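Local coordinates for protein polyketide synthase PksJ (PDB 4J1Q) that probably uses NADPH to reduce polyketide intermediates in bacillaene biosynthesis, its ketoreductase domain stereoselectively reducing alpha- and beta-keto groups, at residues 130-133 with 134-138; 435-438 with 439-442. One frame throughout, in Å; residues are numbered along the deposited sequence.

Contact 1. Residues 130-133 with 134-138; sequences FKTA and EIEFS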
loop_
_atom_site.group_PDB
_atom_site.type_symbol
_atom_site.label_atom_id
_atom_site.label_comp_id
_atom_site.label_asym_id
_atom_site.label_seq_id
_atom_site.Cartn_x
_atom_site.Cartn_y
_atom_site.Cartn_z
ATOM N N PHE A 130 7.855 -2.989 8.489
ATOM C CA PHE A 130 8.840 -4.037 8.911
ATOM C C PHE A 130 9.949 -4.279 7.867
ATOM O O PHE A 130 11.136 -4.318 8.201
ATOM C CB PHE A 130 8.106 -5.350 9.214
ATOM C CG PHE A 130 7.564 -5.412 10.624
ATOM C CD1 PHE A 130 7.540 -4.266 11.422
ATOM C CD2 PHE A 130 7.170 -6.614 11.185
ATOM C CE1 PHE A 130 7.117 -4.317 12.744
ATOM C CE2 PHE A 130 6.719 -6.664 12.497
ATOM C CZ PHE A 130 6.722 -5.518 13.291
ATOM N N LYS A 131 9.563 -4.304 6.597
ATOM C CA LYS A 131 10.524 -4.397 5.518
ATOM C C LYS A 131 11.477 -3.209 5.439
ATOM O O LYS A 131 12.679 -3.394 5.262
ATOM C CB LYS A 131 9.801 -4.581 4.187
ATOM C CG LYS A 131 9.026 -5.883 4.151
ATOM C CD LYS A 131 8.621 -6.220 2.724
ATOM C CE LYS A 131 8.506 -7.737 2.572
ATOM N NZ LYS A 131 7.165 -8.185 3.010
ATOM N N THR A 132 10.971 -1.996 5.642
ATOM C CA THR A 132 11.860 -0.837 5.675
ATOM C C THR A 132 12.781 -0.898 6.883
ATOM O O THR A 132 13.982 -0.794 6.736
ATOM C CB THR A 132 11.082 0.486 5.654
ATOM O OG1 THR A 132 10.285 0.529 4.457
ATOM C CG2 THR A 132 12.054 1.708 5.688
ATOM N N ALA A 133 12.219 -1.157 8.057
ATOM C CA ALA A 133 13.016 -1.342 9.270
ATOM C C ALA A 133 14.183 -2.333 9.085
ATOM O O ALA A 133 15.298 -2.062 9.554
ATOM C CB ALA A 133 12.128 -1.772 10.435
ATOM N N GLU A 134 13.926 -3.474 8.413
ATOM C CA GLU A 134 14.981 -4.482 8.116
ATOM C C GLU A 134 16.103 -3.935 7.226
ATOM O O GLU A 134 17.269 -4.250 7.428
ATOM C CB GLU A 134 14.397 -5.722 7.432
ATOM C CG GLU A 134 13.668 -6.676 8.364
ATOM C CD GLU A 134 13.697 -8.121 7.866
ATOM O OE1 GLU A 134 12.779 -8.896 8.180
ATOM O OE2 GLU A 134 14.682 -8.515 7.211
ATOM N N ILE A 135 15.741 -3.151 6.211
ATOM C CA ILE A 135 16.748 -2.528 5.358
ATOM C C ILE A 135 17.622 -1.529 6.144
ATOM O O ILE A 135 18.845 -1.482 5.968
ATOM C CB ILE A 135 16.106 -1.838 4.136
ATOM C CG1 ILE A 135 15.532 -2.893 3.165
ATOM C CG2 ILE A 135 17.123 -0.953 3.436
ATOM C CD1 ILE A 135 14.534 -2.324 2.166
ATOM N N GLU A 136 17.000 -0.780 7.050
ATOM C CA GLU A 136 17.692 0.271 7.791
ATOM C C GLU A 136 18.464 -0.303 8.975
ATOM O O GLU A 136 19.425 0.297 9.441
ATOM C CB GLU A 136 16.700 1.348 8.262
ATOM C CG GLU A 136 16.132 2.181 7.103
ATOM C CD GLU A 136 15.243 3.339 7.567
ATOM O OE1 GLU A 136 15.235 3.641 8.779
ATOM O OE2 GLU A 136 14.542 3.955 6.719
ATOM N N PHE A 137 18.024 -1.453 9.468
ATOM C CA PHE A 137 18.658 -2.074 10.623
ATOM C C PHE A 137 19.175 -3.487 10.300
ATOM O O PHE A 137 18.423 -4.446 10.327
ATOM C CB PHE A 137 17.698 -2.088 11.826
ATOM C CG PHE A 137 17.191 -0.713 12.225
ATOM C CD1 PHE A 137 15.831 -0.393 12.136
ATOM C CD2 PHE A 137 18.073 0.276 12.651
ATOM C CE1 PHE A 137 15.367 0.860 12.507
ATOM C CE2 PHE A 137 17.621 1.553 12.959
ATOM C CZ PHE A 137 16.267 1.848 12.885
ATOM N N SER A 138 20.462 -3.590 9.977
ATOM C CA SER A 138 21.118 -4.856 9.609
ATOM C C SER A 138 20.656 -6.104 10.380
ATOM O O SER A 138 20.609 -7.198 9.829
ATOM C CB SER A 138 22.647 -4.715 9.766
ATOM O OG SER A 138 23.265 -4.251 8.582
#

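Contact 2. Residues 435-438 with 439-442; sequences GQLQ and KMKQ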
loop_
_atom_site.group_PDB
_atom_site.type_symbol
_atom_site.label_atom_id
_atom_site.label_comp_id
_atom_site.label_asym_id
_atom_site.label_seq_id
_atom_site.Cartn_x
_atom_site.Cartn_y
_atom_site.Cartn_z
ATOM N N GLY A 435 12.802 -3.034 -15.855
ATOM C CA GLY A 435 14.243 -3.168 -15.682
ATOM C C GLY A 435 14.688 -4.413 -16.396
ATOM O O GLY A 435 13.948 -4.952 -17.199
ATOM N N GLN A 436 15.867 -4.920 -16.062
ATOM C CA GLN A 436 16.335 -6.157 -16.664
ATOM C C GLN A 436 15.744 -7.396 -15.981
ATOM O O GLN A 436 15.887 -7.571 -14.773
ATOM C CB GLN A 436 17.866 -6.205 -16.660
ATOM C CG GLN A 436 18.511 -5.127 -17.526
ATOM C CD GLN A 436 20.014 -5.044 -17.352
ATOM O OE1 GLN A 436 20.536 -5.211 -16.247
ATOM N NE2 GLN A 436 20.715 -4.743 -18.443
ATOM N N LEU A 437 15.112 -8.269 -16.766
ATOM C CA LEU A 437 14.295 -9.364 -16.228
ATOM C C LEU A 437 15.037 -10.287 -15.266
ATOM O O LEU A 437 14.522 -10.607 -14.197
ATOM C CB LEU A 437 13.663 -10.190 -17.356
ATOM C CG LEU A 437 12.466 -9.597 -18.109
ATOM C CD1 LEU A 437 12.138 -10.454 -19.327
ATOM C CD2 LEU A 437 11.252 -9.450 -17.200
ATOM N N GLN A 438 16.200 -10.782 -15.677
ATOM C CA GLN A 438 16.895 -11.801 -14.896
ATOM C C GLN A 438 17.396 -11.278 -13.546
ATOM O O GLN A 438 17.328 -11.981 -12.543
ATOM C CB GLN A 438 18.020 -12.470 -15.703
ATOM C CG GLN A 438 17.542 -13.664 -16.530
ATOM C CD GLN A 438 18.647 -14.655 -16.875
ATOM O OE1 GLN A 438 19.698 -14.279 -17.395
ATOM N NE2 GLN A 438 18.383 -15.939 -16.647
ATOM N N LYS A 439 17.815 -10.016 -13.512
ATOM C CA LYS A 439 18.181 -9.380 -12.252
ATOM C C LYS A 439 16.971 -9.253 -11.338
ATOM O O LYS A 439 17.030 -9.600 -10.157
ATOM C CB LYS A 439 18.804 -8.010 -12.495
ATOM C CG LYS A 439 20.287 -8.070 -12.814
ATOM C CD LYS A 439 20.894 -6.679 -12.877
ATOM C CE LYS A 439 22.188 -6.675 -13.675
ATOM N NZ LYS A 439 22.828 -5.333 -13.650
ATOM N N MET A 440 15.870 -8.771 -11.899
ATOM C CA MET A 440 14.643 -8.602 -11.135
ATOM C C MET A 440 14.179 -9.942 -10.568
ATOM O O MET A 440 14.061 -10.104 -9.353
ATOM C CB MET A 440 13.555 -7.956 -12.000
ATOM C CG MET A 440 13.881 -6.531 -12.430
ATOM S SD MET A 440 12.591 -5.676 -13.355
ATOM C CE MET A 440 12.718 -6.509 -14.933
ATOM N N LYS A 441 13.995 -10.919 -11.448
ATOM C CA LYS A 441 13.532 -12.240 -11.038
ATOM C C LYS A 441 14.473 -12.871 -10.023
ATOM O O LYS A 441 14.033 -13.532 -9.083
ATOM C CB LYS A 441 13.375 -13.155 -12.250
ATOM C CG LYS A 441 12.130 -12.865 -13.064
ATOM C CD LYS A 441 11.949 -13.885 -14.171
ATOM C CE LYS A 441 10.921 -13.403 -15.182
ATOM N NZ LYS A 441 10.960 -14.200 -16.442
ATOM N N GLN A 442 15.770 -12.635 -10.205
ATOM C CA GLN A 442 16.783 -13.202 -9.322
ATOM C C GLN A 442 16.642 -12.666 -7.905
ATOM O O GLN A 442 16.669 -13.430 -6.941
ATOM C CB GLN A 442 18.189 -12.924 -9.859
ATOM C CG GLN A 442 18.587 -13.805 -11.035
ATOM C CD GLN A 442 19.807 -13.288 -11.777
ATOM O OE1 GLN A 442 20.256 -12.161 -11.554
ATOM N NE2 GLN A 442 20.341 -14.106 -12.677
#

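Contact 1. Residues 130-133 with 134-138
Phe130 to Ala133 hand their carbonyls to Glu134 to Phe137 over the closing turns of helix 126-136. This helix connects strand 108-115 to strand 140-147 in a beta-alpha-beta unit, consistent with the Rossmann-like structural half of polyketide ketoreductases.

Four i to i+4 backbone hydrogen bonds join the two segments. Glu134 N reaches Phe130 O at 2.9 Å, Ile135 N reaches Lys131 O at 3.2 Å and Glu136 N reaches Thr132 O at 3.0 Å. The last, from Phe137 N to Ala133 O at 2.8 Å, is short but more bent, with an N-H...O angle of 133°; Phe137 is the first residue to leave helical geometry.

Side-chain carbons pack against the same carbonyls. Glu134 CG lies 3.5 Å from Phe130 O as the chain stretches out past it, and Ile135 sets CB and CG1 against Lys131 O. Thr132 and Glu136 run side by side, one turn apart, with Thr132 CG2 3.5 Å from Glu136 OE2. That methyl stands trans to the threonine's backbone N, which puts it alongside Glu136 and leaves OG1 beside the N, bonded to Gly128 O and Asn345 N. Beyond the helix, the Glu136 carboxylate gives one oxygen to Ile299 N and the other to Gly347 N, two amides that fix its rotation, while Glu134 OE1 meets Lys170 in a salt bridge and Ala142 N in a hydrogen bond.

Among the apolar contacts, Phe130 and Ala133 face strand 140-147, the Thr132 side chain meets Ala349 and Ala352 of helix 349-370, and Phe137 touches Val100 and Leu103 of helix 100-105. Phe137 CD1 comes within 4.3 Å of Ala133 CB, and the same ring carbon approaches Ala133 O obliquely at 3.1 Å.

Contact 2. Residues 435-438 with 439-442
Gly435 to Gln442 lead into helix 437-444, with Gln436 at the N-cap position. Gln436 O accepts Met440 N at 3.1 Å, and Leu437 O accepts Lys441 N at 2.8 Å with an almost straight N-H...O angle of 174°. A further bond, Gln442 N to Gln438 O, is doubtful because that oxygen is too close to a neighbour in the model.

Met440 folds back over the residues that precede the helix. Its chain runs extended until a bend at the sulfur (chi3 -74°) brings CE back to the Gly435 carbonyl, 3.0 Å from Gly435 O. SD lies 3.6 Å from Gly435 N. Leu437 CD2 meets Met440 CE at 4.0 Å, the two side chains crossing at an angle, and both residues rest on Leu24 of strand 22-31.

Gln436 and Lys439 lie alongside each other, pointing the same way, with Gln436 OE1 3.4 Å from Lys439 CE. The amide's other end, NE2, makes a weak hydrogen bond to His20. Lys441 packs its CB and CG against Leu437 O before its NZ forms a long, weak ion pair with Glu186.

The Met440 thioether thus covers Gly435, and Leu437 packs beside it on strand 22-31. With His20 and Glu186 only weak partners, the polar ends probably add little to the hold, which would come mainly from the backbone bonds and the Met440 contacts.

The two contacts follow one another in series, neither nested nor crossed, and each is local, spanning consecutive turns and closing no long loop. Contact 1 comes first, at the end of helix 126-136, where the chain heads into strand 140-147; its side chains also reach residues 345-347 and helix 349-370 of the NADPH-binding half, so it joins the two halves of the molecule. Some 300 residues later, contact 2 leads from the last strand, 429-435, into helix 437-444, which lies on strand 22-31 and so brings the C-terminal end against the N-terminal one. Contacts 1 and 2 do not touch: the nearest atoms of contact 1 and contact 2 are about 13 Å apart.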